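Local coordinates for conjugal transfer protein TRWB (Escherichia coli, PDB 1E9R) that probably couples DNA processing to transport in bacterial conjugation, as a P-loop ATPase-like hexameric ring thought to move DNA, at residues S339-G344 / L403-G408; Q128-S133 / C267-S272; L154-K159 / T191-L196; D100-L105 / G240-I245. All coordinates share one frame; numbering follows the deposited sequence.

Interaction 1: residues S339-G344 / L403-G408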
loop_
_atom_site.group_PDB
_atom_site.type_symbol
_atom_site.label_atom_id
_atom_site.label_comp_id
_atom_site.label_asym_id
_atom_site.label_seq_id
_atom_site.Cartn_x
_atom_site.Cartn_y
_atom_site.Cartn_z
ATOM N N SER B 339 -27.223 -11.352 11.400
ATOM C CA SER B 339 -27.357 -11.254 12.851
ATOM C C SER B 339 -25.964 -11.383 13.449
ATOM O O SER B 339 -25.137 -12.156 12.958
ATOM C CB SER B 339 -28.275 -12.350 13.410
ATOM O OG SER B 339 -29.643 -12.094 13.123
ATOM N N LEU B 340 -25.707 -10.634 14.514
ATOM C CA LEU B 340 -24.391 -10.631 15.147
ATOM C C LEU B 340 -24.401 -10.813 16.667
ATOM O O LEU B 340 -25.333 -10.393 17.353
ATOM C CB LEU B 340 -23.688 -9.308 14.817
ATOM C CG LEU B 340 -22.466 -8.876 15.637
ATOM C CD1 LEU B 340 -21.258 -9.707 15.252
ATOM C CD2 LEU B 340 -22.185 -7.404 15.395
ATOM N N VAL B 341 -23.356 -11.455 17.181
ATOM C CA VAL B 341 -23.189 -11.634 18.613
ATOM C C VAL B 341 -21.752 -11.224 18.914
ATOM O O VAL B 341 -20.812 -11.697 18.270
ATOM C CB VAL B 341 -23.388 -13.094 19.072
ATOM C CG1 VAL B 341 -23.187 -13.182 20.578
ATOM C CG2 VAL B 341 -24.787 -13.577 18.714
ATOM N N VAL B 342 -21.591 -10.325 19.879
ATOM C CA VAL B 342 -20.283 -9.836 20.280
ATOM C C VAL B 342 -19.966 -10.335 21.685
ATOM O O VAL B 342 -20.638 -9.954 22.634
ATOM C CB VAL B 342 -20.251 -8.289 20.272
ATOM C CG1 VAL B 342 -18.944 -7.786 20.848
ATOM C CG2 VAL B 342 -20.442 -7.771 18.853
ATOM N N LEU B 343 -18.960 -11.200 21.811
ATOM C CA LEU B 343 -18.554 -11.737 23.114
ATOM C C LEU B 343 -17.361 -10.951 23.631
ATOM O O LEU B 343 -16.762 -11.290 24.660
ATOM C CB LEU B 343 -18.179 -13.211 22.995
ATOM C CG LEU B 343 -19.341 -14.199 23.004
ATOM C CD1 LEU B 343 -20.394 -13.763 22.024
ATOM C CD2 LEU B 343 -18.842 -15.578 22.645
ATOM N N GLY B 344 -17.011 -9.902 22.893
ATOM C CA GLY B 344 -15.905 -9.047 23.284
ATOM C C GLY B 344 -14.487 -9.540 23.049
ATOM O O GLY B 344 -14.151 -10.701 23.325
ATOM N N LEU B 403 -18.442 -15.192 29.150
ATOM C CA LEU B 403 -19.771 -15.783 29.141
ATOM C C LEU B 403 -20.831 -14.695 29.179
ATOM O O LEU B 403 -21.898 -14.861 29.753
ATOM C CB LEU B 403 -19.950 -16.733 30.318
ATOM C CG LEU B 403 -19.183 -18.045 30.179
ATOM C CD1 LEU B 403 -19.409 -18.882 31.425
ATOM C CD2 LEU B 403 -19.644 -18.786 28.932
ATOM N N THR B 404 -20.510 -13.565 28.571
ATOM C CA THR B 404 -21.439 -12.453 28.475
ATOM C C THR B 404 -21.453 -12.055 26.997
ATOM O O THR B 404 -20.397 -11.957 26.351
ATOM C CB THR B 404 -20.993 -11.272 29.332
ATOM O OG1 THR B 404 -20.766 -11.726 30.667
ATOM C CG2 THR B 404 -22.067 -10.195 29.345
ATOM N N ALA B 405 -22.647 -11.838 26.459
ATOM C CA ALA B 405 -22.767 -11.491 25.053
ATOM C C ALA B 405 -23.758 -10.394 24.731
ATOM O O ALA B 405 -24.742 -10.186 25.434
ATOM C CB ALA B 405 -23.129 -12.736 24.251
ATOM N N TYR B 406 -23.469 -9.692 23.644
ATOM C CA TYR B 406 -24.343 -8.652 23.147
ATOM C C TYR B 406 -25.019 -9.278 21.938
ATOM O O TYR B 406 -24.359 -9.619 20.968
ATOM C CB TYR B 406 -23.548 -7.425 22.728
ATOM C CG TYR B 406 -23.164 -6.542 23.884
ATOM C CD1 TYR B 406 -24.109 -5.715 24.489
ATOM C CD2 TYR B 406 -21.862 -6.528 24.384
ATOM C CE1 TYR B 406 -23.773 -4.894 25.562
ATOM C CE2 TYR B 406 -21.515 -5.705 25.462
ATOM C CZ TYR B 406 -22.480 -4.894 26.041
ATOM O OH TYR B 406 -22.161 -4.084 27.101
ATOM N N VAL B 407 -26.333 -9.452 22.014
ATOM C CA VAL B 407 -27.088 -10.054 20.929
ATOM C C VAL B 407 -27.770 -9.001 20.062
ATOM O O VAL B 407 -28.587 -8.217 20.559
ATOM C CB VAL B 407 -28.160 -11.027 21.478
ATOM C CG1 VAL B 407 -28.898 -11.708 20.330
ATOM C CG2 VAL B 407 -27.494 -12.059 22.379
ATOM N N GLY B 408 -27.430 -8.993 18.773
ATOM C CA GLY B 408 -28.013 -8.045 17.837
ATOM C C GLY B 408 -28.576 -8.739 16.611
ATOM O O GLY B 408 -27.876 -8.944 15.628
#
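Leu340 and Gly408 face each other as a hydrogen-bonded pair of two antiparallel strands. Leu340 N donates to Gly408 O at 3.0 Å. Gly408 N returns a bond to Leu340 O at 2.9 Å. Val342 and Tyr406 form the next such pair: Val342 N reaches Tyr406 O at 3.1 Å, and Tyr406 N reaches Val342 O at 3.0 Å. Between them lies the non-hydrogen-bonded pair Val341 and Val407. Here the CA of Val341 makes a CA-H...O contact with Tyr406 O at 3.3 Å.

Side chains add a small apolar cluster on the Val341 face. Ala405 CB is met by two methyls, Val341 CG1 and Leu343 CD1, each at 3.7 Å. Val341 puts CG1 there by holding it anti to the backbone N (chi1 180°). On the other face, the side chains of Val342 and Tyr406 come closest at their CB atoms, 4.2 Å apart. The Tyr406 ring turns away, keeping its edge near Val342 O.

Strand 56-59 pairs with the far edge of 339-342, and helix 350-360 covers Leu340 and Val342. Strand 415-419 continues the sheet beyond 404-408, so both strands are interior to the mixed sheet of the nucleotide-binding domain. The Leu343 side chain touches Thr64 of a probable Walker A P-loop and lies about 5 Å from a bound sulfate. Leu340 also packs on Thr348 of a second subunit.

The cross-strand grip is therefore almost wholly backbone chemistry in a buried setting, where each of these four N-H groups meets a carbonyl of the partner strand, and the side-chain contacts between the two strands are apolar.

Interaction 2: residues Q128-S133 / C267-S272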
loop_
_atom_site.group_PDB
_atom_site.type_symbol
_atom_site.label_atom_id
_atom_site.label_comp_id
_atom_site.label_asym_id
_atom_site.label_seq_id
_atom_site.Cartn_x
_atom_site.Cartn_y
_atom_site.Cartn_z
ATOM N N GLN B 128 -15.531 -29.328 -12.230
ATOM C CA GLN B 128 -14.935 -28.053 -11.834
ATOM C C GLN B 128 -15.536 -27.599 -10.502
ATOM O O GLN B 128 -14.860 -27.059 -9.621
ATOM C CB GLN B 128 -15.170 -26.980 -12.905
ATOM C CG GLN B 128 -14.783 -25.559 -12.447
ATOM C CD GLN B 128 -13.332 -25.412 -11.883
ATOM O OE1 GLN B 128 -12.577 -26.393 -11.745
ATOM N NE2 GLN B 128 -12.955 -24.167 -11.556
ATOM N N ARG B 129 -16.825 -27.843 -10.374
ATOM C CA ARG B 129 -17.572 -27.497 -9.191
ATOM C C ARG B 129 -16.919 -28.042 -7.916
ATOM O O ARG B 129 -16.744 -27.322 -6.937
ATOM C CB ARG B 129 -18.978 -28.057 -9.360
ATOM C CG ARG B 129 -19.993 -27.530 -8.416
ATOM C CD ARG B 129 -21.351 -28.069 -8.788
ATOM N NE ARG B 129 -22.323 -27.749 -7.753
ATOM C CZ ARG B 129 -23.485 -28.367 -7.597
ATOM N NH1 ARG B 129 -23.833 -29.350 -8.419
ATOM N NH2 ARG B 129 -24.292 -28.007 -6.607
ATOM N N TYR B 130 -16.543 -29.316 -7.927
ATOM C CA TYR B 130 -15.937 -29.911 -6.740
ATOM C C TYR B 130 -14.419 -29.843 -6.727
ATOM O O TYR B 130 -13.789 -30.132 -5.712
ATOM C CB TYR B 130 -16.448 -31.350 -6.536
ATOM C CG TYR B 130 -17.936 -31.376 -6.253
ATOM C CD1 TYR B 130 -18.433 -30.923 -5.034
ATOM C CD2 TYR B 130 -18.856 -31.725 -7.244
ATOM C CE1 TYR B 130 -19.811 -30.799 -4.810
ATOM C CE2 TYR B 130 -20.239 -31.604 -7.026
ATOM C CZ TYR B 130 -20.704 -31.138 -5.810
ATOM O OH TYR B 130 -22.053 -30.982 -5.594
ATOM N N ALA B 131 -13.829 -29.450 -7.851
ATOM C CA ALA B 131 -12.382 -29.274 -7.909
ATOM C C ALA B 131 -12.125 -28.015 -7.057
ATOM O O ALA B 131 -11.120 -27.900 -6.353
ATOM C CB ALA B 131 -11.944 -29.048 -9.349
ATOM N N LEU B 132 -13.077 -27.085 -7.133
ATOM C CA LEU B 132 -13.048 -25.830 -6.391
ATOM C C LEU B 132 -13.140 -26.105 -4.890
ATOM O O LEU B 132 -12.742 -25.272 -4.085
ATOM C CB LEU B 132 -14.235 -24.967 -6.823
ATOM C CG LEU B 132 -14.092 -23.598 -7.479
ATOM C CD1 LEU B 132 -12.709 -23.382 -8.003
ATOM C CD2 LEU B 132 -15.111 -23.494 -8.590
ATOM N N SER B 133 -13.672 -27.269 -4.517
ATOM C CA SER B 133 -13.815 -27.658 -3.104
ATOM C C SER B 133 -12.548 -28.322 -2.591
ATOM O O SER B 133 -12.118 -28.083 -1.464
ATOM C CB SER B 133 -14.978 -28.637 -2.925
ATOM O OG SER B 133 -16.208 -28.048 -3.299
ATOM N N CYS B 267 -21.737 -26.389 0.960
ATOM C CA CYS B 267 -22.160 -25.104 0.441
ATOM C C CYS B 267 -22.579 -25.094 -1.031
ATOM O O CYS B 267 -23.534 -24.413 -1.390
ATOM C CB CYS B 267 -21.064 -24.076 0.678
ATOM S SG CYS B 267 -20.753 -23.742 2.442
ATOM N N THR B 268 -21.887 -25.844 -1.887
ATOM C CA THR B 268 -22.241 -25.864 -3.310
ATOM C C THR B 268 -23.431 -26.750 -3.571
ATOM O O THR B 268 -24.289 -26.439 -4.395
ATOM C CB THR B 268 -21.146 -26.442 -4.213
ATOM O OG1 THR B 268 -19.863 -26.167 -3.664
ATOM C CG2 THR B 268 -21.237 -25.825 -5.591
ATOM N N SER B 269 -23.450 -27.880 -2.881
ATOM C CA SER B 269 -24.496 -28.869 -3.063
ATOM C C SER B 269 -25.916 -28.434 -2.729
ATOM O O SER B 269 -26.843 -28.797 -3.449
ATOM C CB SER B 269 -24.132 -30.140 -2.294
ATOM O OG SER B 269 -22.982 -30.739 -2.869
ATOM N N ILE B 270 -26.100 -27.661 -1.659
ATOM C CA ILE B 270 -27.447 -27.226 -1.301
ATOM C C ILE B 270 -28.091 -26.408 -2.418
ATOM O O ILE B 270 -29.311 -26.366 -2.537
ATOM C CB ILE B 270 -27.456 -26.371 -0.040
ATOM C CG1 ILE B 270 -26.676 -25.090 -0.305
ATOM C CG2 ILE B 270 -26.881 -27.155 1.136
ATOM C CD1 ILE B 270 -26.967 -24.004 0.681
ATOM N N LEU B 271 -27.265 -25.761 -3.231
ATOM C CA LEU B 271 -27.748 -24.946 -4.338
ATOM C C LEU B 271 -28.340 -25.814 -5.429
ATOM O O LEU B 271 -28.977 -25.314 -6.360
ATOM C CB LEU B 271 -26.598 -24.126 -4.917
ATOM C CG LEU B 271 -26.381 -22.699 -4.429
ATOM C CD1 LEU B 271 -26.557 -22.608 -2.940
ATOM C CD2 LEU B 271 -24.996 -22.253 -4.854
ATOM N N SER B 272 -28.114 -27.117 -5.313
ATOM C CA SER B 272 -28.613 -28.071 -6.295
ATOM C C SER B 272 -29.803 -28.858 -5.765
ATOM O O SER B 272 -30.431 -29.608 -6.510
ATOM C CB SER B 272 -27.504 -29.048 -6.707
ATOM O OG SER B 272 -26.594 -28.459 -7.614
HETATM O O HOH W 1 -17.980 -25.369 -5.607
#
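Arg129 and Thr268 bury the most surface here, and their side chains run past one another, pointing opposite ways. The extended chain of Arg129, with CG anti to the backbone N (chi1 -166°), carries the guanidinium across to the 268-272 backbone. Its NH2 donates to Thr268 O at 2.7 Å. The oxygen lies in the guanidinium plane, but the NH2 stands above the carbonyl plane. Leu271 N reaches the same oxygen from the opposite face. Along the way, Arg129 NE lies 3.1 Å from the Thr268 methyl CG2 and is buried without a polar partner.

Arg129 thus bridges helix 126-134 to the last turns of helix 252-269, holding the two together through a backbone carbonyl. NH2 also makes a weak bond to Ser272 OG at 2.6 Å, and that hydroxyl binds Asp250 of a second subunit. Asp126 forms a salt bridge with NH1.

Tyr130 is third in buried area. Its OH sits 3.6 Å above the centre of the guanidinium. The same OH donates to Ser269 OG at 2.9 Å. Ser269 OG lies at the edge of the Tyr130 ring, in its plane, and also bonds to Val265 O. A water donates to both Arg129 O, at 2.7 Å, and Thr268 OG1, at 2.8 Å. Thr268 OG1 also bonds to Asp264 O.

Interaction 3: residues L154-K159 / T191-L196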
loop_
_atom_site.group_PDB
_atom_site.type_symbol
_atom_site.label_atom_id
_atom_site.label_comp_id
_atom_site.label_asym_id
_atom_site.label_seq_id
_atom_site.Cartn_x
_atom_site.Cartn_y
_atom_site.Cartn_z
ATOM N N LEU B 154 -6.348 -31.465 -11.837
ATOM C CA LEU B 154 -7.217 -32.327 -11.060
ATOM C C LEU B 154 -8.444 -32.788 -11.823
ATOM O O LEU B 154 -8.659 -33.986 -11.969
ATOM C CB LEU B 154 -7.676 -31.636 -9.782
ATOM C CG LEU B 154 -8.548 -32.520 -8.880
ATOM C CD1 LEU B 154 -7.702 -33.628 -8.261
ATOM C CD2 LEU B 154 -9.191 -31.664 -7.789
ATOM N N ARG B 155 -9.247 -31.854 -12.324
ATOM C CA ARG B 155 -10.470 -32.242 -13.015
ATOM C C ARG B 155 -10.284 -33.100 -14.263
ATOM O O ARG B 155 -11.089 -33.997 -14.523
ATOM C CB ARG B 155 -11.335 -31.008 -13.316
ATOM C CG ARG B 155 -10.902 -30.154 -14.479
ATOM C CD ARG B 155 -11.885 -29.006 -14.685
ATOM N NE ARG B 155 -11.466 -27.800 -13.985
ATOM C CZ ARG B 155 -10.726 -26.845 -14.539
ATOM N NH1 ARG B 155 -10.332 -26.958 -15.800
ATOM N NH2 ARG B 155 -10.364 -25.786 -13.830
ATOM N N GLU B 156 -9.226 -32.853 -15.030
ATOM C CA GLU B 156 -8.977 -33.651 -16.226
ATOM C C GLU B 156 -8.449 -35.047 -15.875
ATOM O O GLU B 156 -8.877 -36.036 -16.469
ATOM C CB GLU B 156 -8.004 -32.934 -17.163
ATOM C CG GLU B 156 -8.619 -31.726 -17.859
ATOM C CD GLU B 156 -9.960 -32.041 -18.525
ATOM O OE1 GLU B 156 -10.016 -32.946 -19.387
ATOM O OE2 GLU B 156 -10.966 -31.382 -18.189
ATOM N N THR B 157 -7.538 -35.135 -14.910
ATOM C CA THR B 157 -6.997 -36.430 -14.504
ATOM C C THR B 157 -8.108 -37.288 -13.915
ATOM O O THR B 157 -8.300 -38.429 -14.319
ATOM C CB THR B 157 -5.881 -36.276 -13.448
ATOM O OG1 THR B 157 -4.814 -35.503 -14.000
ATOM C CG2 THR B 157 -5.336 -37.638 -13.031
ATOM N N ALA B 158 -8.841 -36.725 -12.960
ATOM C CA ALA B 158 -9.934 -37.433 -12.307
ATOM C C ALA B 158 -11.012 -37.825 -13.306
ATOM O O ALA B 158 -11.554 -38.923 -13.227
ATOM C CB ALA B 158 -10.531 -36.570 -11.207
ATOM N N LYS B 159 -11.322 -36.932 -14.242
ATOM C CA LYS B 159 -12.344 -37.210 -15.249
ATOM C C LYS B 159 -11.985 -38.441 -16.087
ATOM O O LYS B 159 -12.855 -39.249 -16.410
ATOM C CB LYS B 159 -12.524 -36.004 -16.170
ATOM C CG LYS B 159 -13.759 -36.067 -17.043
ATOM C CD LYS B 159 -13.761 -34.948 -18.090
ATOM C CE LYS B 159 -13.689 -33.541 -17.465
ATOM N NZ LYS B 159 -13.734 -32.445 -18.496
ATOM N N THR B 191 -7.061 -35.609 -23.200
ATOM C CA THR B 191 -7.883 -34.801 -22.299
ATOM C C THR B 191 -7.744 -33.326 -22.658
ATOM O O THR B 191 -6.894 -32.951 -23.482
ATOM C CB THR B 191 -7.454 -34.953 -20.834
ATOM O OG1 THR B 191 -6.138 -34.411 -20.664
ATOM C CG2 THR B 191 -7.459 -36.411 -20.431
ATOM N N LEU B 192 -8.574 -32.495 -22.035
ATOM C CA LEU B 192 -8.536 -31.063 -22.282
ATOM C C LEU B 192 -7.228 -30.435 -21.807
ATOM O O LEU B 192 -6.893 -29.321 -22.208
ATOM C CB LEU B 192 -9.717 -30.386 -21.596
ATOM C CG LEU B 192 -11.090 -30.724 -22.179
ATOM C CD1 LEU B 192 -12.169 -30.017 -21.372
ATOM C CD2 LEU B 192 -11.144 -30.297 -23.647
ATOM N N ALA B 193 -6.488 -31.160 -20.973
ATOM C CA ALA B 193 -5.221 -30.668 -20.441
ATOM C C ALA B 193 -4.004 -31.126 -21.246
ATOM O O ALA B 193 -2.859 -30.831 -20.878
ATOM C CB ALA B 193 -5.061 -31.106 -18.989
ATOM N N GLU B 194 -4.240 -31.838 -22.344
ATOM C CA GLU B 194 -3.138 -32.340 -23.154
ATOM C C GLU B 194 -2.118 -31.289 -23.547
ATOM O O GLU B 194 -0.961 -31.334 -23.117
ATOM C CB GLU B 194 -3.662 -33.003 -24.416
ATOM C CG GLU B 194 -2.549 -33.595 -25.258
ATOM C CD GLU B 194 -3.066 -34.293 -26.510
ATOM O OE1 GLU B 194 -4.311 -34.324 -26.722
ATOM O OE2 GLU B 194 -2.216 -34.805 -27.281
ATOM N N SER B 195 -2.555 -30.334 -24.356
ATOM C CA SER B 195 -1.673 -29.284 -24.837
ATOM C C SER B 195 -1.508 -28.056 -23.947
ATOM O O SER B 195 -0.574 -27.285 -24.151
ATOM C CB SER B 195 -2.128 -28.840 -26.228
ATOM O OG SER B 195 -2.170 -29.943 -27.112
ATOM N N LEU B 196 -2.397 -27.851 -22.977
ATOM C CA LEU B 196 -2.281 -26.677 -22.106
ATOM C C LEU B 196 -1.033 -26.732 -21.242
ATOM O O LEU B 196 -0.447 -25.699 -20.934
ATOM C CB LEU B 196 -3.518 -26.522 -21.215
ATOM C CG LEU B 196 -4.720 -25.901 -21.931
ATOM C CD1 LEU B 196 -5.941 -25.885 -21.026
ATOM C CD2 LEU B 196 -4.358 -24.493 -22.366
#
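Glu156 sets CG beside its backbone N (chi1 -72°) and the chain bends at chi2 (-50°), which folds the carboxylate over the turn that starts at Thr191. OE1 accepts from Leu192 N at 3.0 Å. The N-H comes from above the carboxylate plane, 55° out of it. Leu192 crosses the glutamate at a slant: its CB lies 3.4 Å from OE1, and CD1 lies 3.7 Å from OE2. The aliphatic part of Glu156 is used as well, with CG resting on Ala193 CB at 3.8 Å.

The receiving loop is a type I beta turn from Thr191 to Glu194. It also contains an ST turn, in which Thr191 OG1 accepts from Ala193 N at 3.3 Å. The same hydroxyl bonds to Leu188 O, at the end of helix 181-188. The contact thus joins helix 141-163 to the link between helices 181-188 and 201-217, in the all-helical part of the chain far from its centre.

Lys159, one helical turn on, fixes the other carboxylate oxygen. Its NZ makes a salt bridge to OE2 at 3.0 Å, on the syn side. The ammonium would probably steady the buried glutamate in its charged form. Leu192 also packs on Ile178 of a second subunit.

Interaction 4: residues D100-L105 / G240-I245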
loop_
_atom_site.group_PDB
_atom_site.type_symbol
_atom_site.label_atom_id
_atom_site.label_comp_id
_atom_site.label_asym_id
_atom_site.label_seq_id
_atom_site.Cartn_x
_atom_site.Cartn_y
_atom_site.Cartn_z
ATOM N N ASP B 100 -27.701 -42.449 16.800
ATOM C CA ASP B 100 -27.342 -43.612 16.009
ATOM C C ASP B 100 -27.389 -43.442 14.490
ATOM O O ASP B 100 -26.509 -43.930 13.777
ATOM C CB ASP B 100 -28.226 -44.784 16.437
ATOM C CG ASP B 100 -27.532 -46.123 16.275
ATOM O OD1 ASP B 100 -27.539 -46.678 15.150
ATOM O OD2 ASP B 100 -26.965 -46.610 17.282
ATOM N N LYS B 101 -28.410 -42.753 13.998
ATOM C CA LYS B 101 -28.581 -42.535 12.561
ATOM C C LYS B 101 -27.707 -41.417 11.991
ATOM O O LYS B 101 -27.776 -41.119 10.794
ATOM C CB LYS B 101 -30.047 -42.208 12.259
ATOM C CG LYS B 101 -30.588 -41.037 13.082
ATOM C CD LYS B 101 -32.007 -40.665 12.687
ATOM C CE LYS B 101 -32.064 -40.203 11.240
ATOM N NZ LYS B 101 -33.419 -39.714 10.866
ATOM N N ASP B 102 -26.890 -40.798 12.838
ATOM C CA ASP B 102 -26.043 -39.704 12.387
ATOM C C ASP B 102 -24.750 -40.144 11.713
ATOM O O ASP B 102 -24.272 -41.263 11.914
ATOM C CB ASP B 102 -25.747 -38.750 13.546
ATOM C CG ASP B 102 -27.004 -38.079 14.074
ATOM O OD1 ASP B 102 -27.915 -37.802 13.260
ATOM O OD2 ASP B 102 -27.082 -37.819 15.295
ATOM N N ILE B 103 -24.202 -39.229 10.913
ATOM C CA ILE B 103 -22.985 -39.439 10.134
ATOM C C ILE B 103 -21.736 -38.801 10.745
ATOM O O ILE B 103 -21.818 -37.784 11.436
ATOM C CB ILE B 103 -23.152 -38.850 8.718
ATOM C CG1 ILE B 103 -24.442 -39.352 8.085
ATOM C CG2 ILE B 103 -21.983 -39.237 7.853
ATOM C CD1 ILE B 103 -24.476 -40.841 7.891
ATOM N N ILE B 104 -20.584 -39.412 10.479
ATOM C CA ILE B 104 -19.301 -38.898 10.947
ATOM C C ILE B 104 -18.316 -38.892 9.782
ATOM O O ILE B 104 -18.233 -39.854 9.014
ATOM C CB ILE B 104 -18.670 -39.764 12.068
ATOM C CG1 ILE B 104 -19.513 -39.702 13.336
ATOM C CG2 ILE B 104 -17.271 -39.268 12.375
ATOM C CD1 ILE B 104 -18.962 -40.547 14.475
ATOM N N LEU B 105 -17.590 -37.791 9.640
ATOM C CA LEU B 105 -16.568 -37.672 8.616
ATOM C C LEU B 105 -15.313 -37.257 9.347
ATOM O O LEU B 105 -15.192 -36.131 9.827
ATOM C CB LEU B 105 -16.938 -36.634 7.562
ATOM C CG LEU B 105 -17.883 -37.138 6.471
ATOM C CD1 LEU B 105 -18.055 -36.054 5.430
ATOM C CD2 LEU B 105 -17.323 -38.403 5.827
ATOM N N GLY B 240 -32.129 -38.729 6.495
ATOM C CA GLY B 240 -30.722 -38.632 6.823
ATOM C C GLY B 240 -30.651 -37.958 8.184
ATOM O O GLY B 240 -31.575 -37.231 8.574
ATOM N N GLY B 241 -29.577 -38.191 8.927
ATOM C CA GLY B 241 -29.483 -37.569 10.235
ATOM C C GLY B 241 -28.733 -36.255 10.177
ATOM O O GLY B 241 -29.010 -35.395 9.342
ATOM N N ASN B 242 -27.781 -36.107 11.090
ATOM C CA ASN B 242 -26.949 -34.927 11.161
ATOM C C ASN B 242 -25.532 -35.367 10.815
ATOM O O ASN B 242 -25.191 -36.537 10.965
ATOM C CB ASN B 242 -26.988 -34.337 12.569
ATOM C CG ASN B 242 -28.383 -33.919 12.982
ATOM O OD1 ASN B 242 -29.144 -33.370 12.177
ATOM N ND2 ASN B 242 -28.727 -34.166 14.243
ATOM N N LEU B 243 -24.712 -34.431 10.350
ATOM C CA LEU B 243 -23.342 -34.742 9.973
ATOM C C LEU B 243 -22.342 -34.056 10.900
ATOM O O LEU B 243 -22.387 -32.843 11.078
ATOM C CB LEU B 243 -23.093 -34.297 8.532
ATOM C CG LEU B 243 -22.015 -35.015 7.721
ATOM C CD1 LEU B 243 -21.820 -34.274 6.419
ATOM C CD2 LEU B 243 -20.716 -35.073 8.483
ATOM N N PHE B 244 -21.446 -34.833 11.498
ATOM C CA PHE B 244 -20.430 -34.263 12.373
ATOM C C PHE B 244 -19.070 -34.413 11.732
ATOM O O PHE B 244 -18.606 -35.537 11.522
ATOM C CB PHE B 244 -20.376 -34.971 13.717
ATOM C CG PHE B 244 -21.616 -34.837 14.518
ATOM C CD1 PHE B 244 -22.738 -35.605 14.222
ATOM C CD2 PHE B 244 -21.663 -33.953 15.587
ATOM C CE1 PHE B 244 -23.897 -35.495 14.985
ATOM C CE2 PHE B 244 -22.815 -33.832 16.358
ATOM C CZ PHE B 244 -23.938 -34.608 16.058
ATOM N N ILE B 245 -18.444 -33.283 11.408
ATOM C CA ILE B 245 -17.108 -33.279 10.816
ATOM C C ILE B 245 -16.164 -33.041 11.984
ATOM O O ILE B 245 -16.006 -31.917 12.457
ATOM C CB ILE B 245 -16.955 -32.158 9.773
ATOM C CG1 ILE B 245 -17.882 -32.441 8.586
ATOM C CG2 ILE B 245 -15.500 -32.058 9.318
ATOM C CD1 ILE B 245 -17.911 -31.348 7.555
#
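Ile103, Phe244 and Leu105 build the backbone ladder between two parallel strands. Ile103 N donates to Asn242 O at 2.9 Å. Phe244 N donates to Ile103 O at 3.0 Å, and Leu105 N to Phe244 O at 3.1 Å. The donors thus alternate between the strands, as parallel pairing requires. Ile104 CA and Ile245 CA add CA-H...O contacts to Phe244 O and Leu105 O.

One side chain bonds directly to the backbone. Asp102 keeps CG beside its own backbone N (chi1 -63°), and OD1 takes the N-H of Asn242 at 2.8 Å, from above the carboxylate plane. The Asp102 carboxylate and the Asn242 amide lie alongside each other, their planes 25° apart. Asn242 OD1 accepts instead from Met84 N of the neighbouring strand 83-89. Asp102 OD1 also forms a salt bridge with Arg99. Gly241 passes close by, its CA 3.4 Å from Asp102 OD1.

Apolar contacts fill one face: Leu243 CG meets Ile103 CB at 4.1 Å, and its CD2 meets Leu105 CG at 4.0 Å. Trp262 of helix 252-269 covers Leu105 and Ile245. On the other face the Phe244 ring turns its edge to Ile103 O, and helix 92-97 packs on it.

Strand 103-105 is the outermost strand of the mixed sheet at this end within the chain, and 243-247 joins it to 83-89. Asp102 carries the pairing past the strand start, its carboxylate taking the place of a backbone acceptor for Asn242 N.

From the N terminus, the first segment reached is 100-105, whose strand waits for 240-245. Interaction 4 closes that long loop and completes one end of the mixed sheet. Inside it, helix 126-134 opens interaction 2, which closes only at 267-272, so interactions 2 and 4 cross. Interaction 3, between 154-159 and 191-196, is nested within both loops and joins helix 141-163 to the loop after helix 181-188. It touches interaction 2 where Gln128 meets Arg155 and Ala131 packs on Leu154. Interaction 1 comes last, in series with the others. It joins strands toward the other end of the same sheet, about 29 Å from interaction 4 between centres.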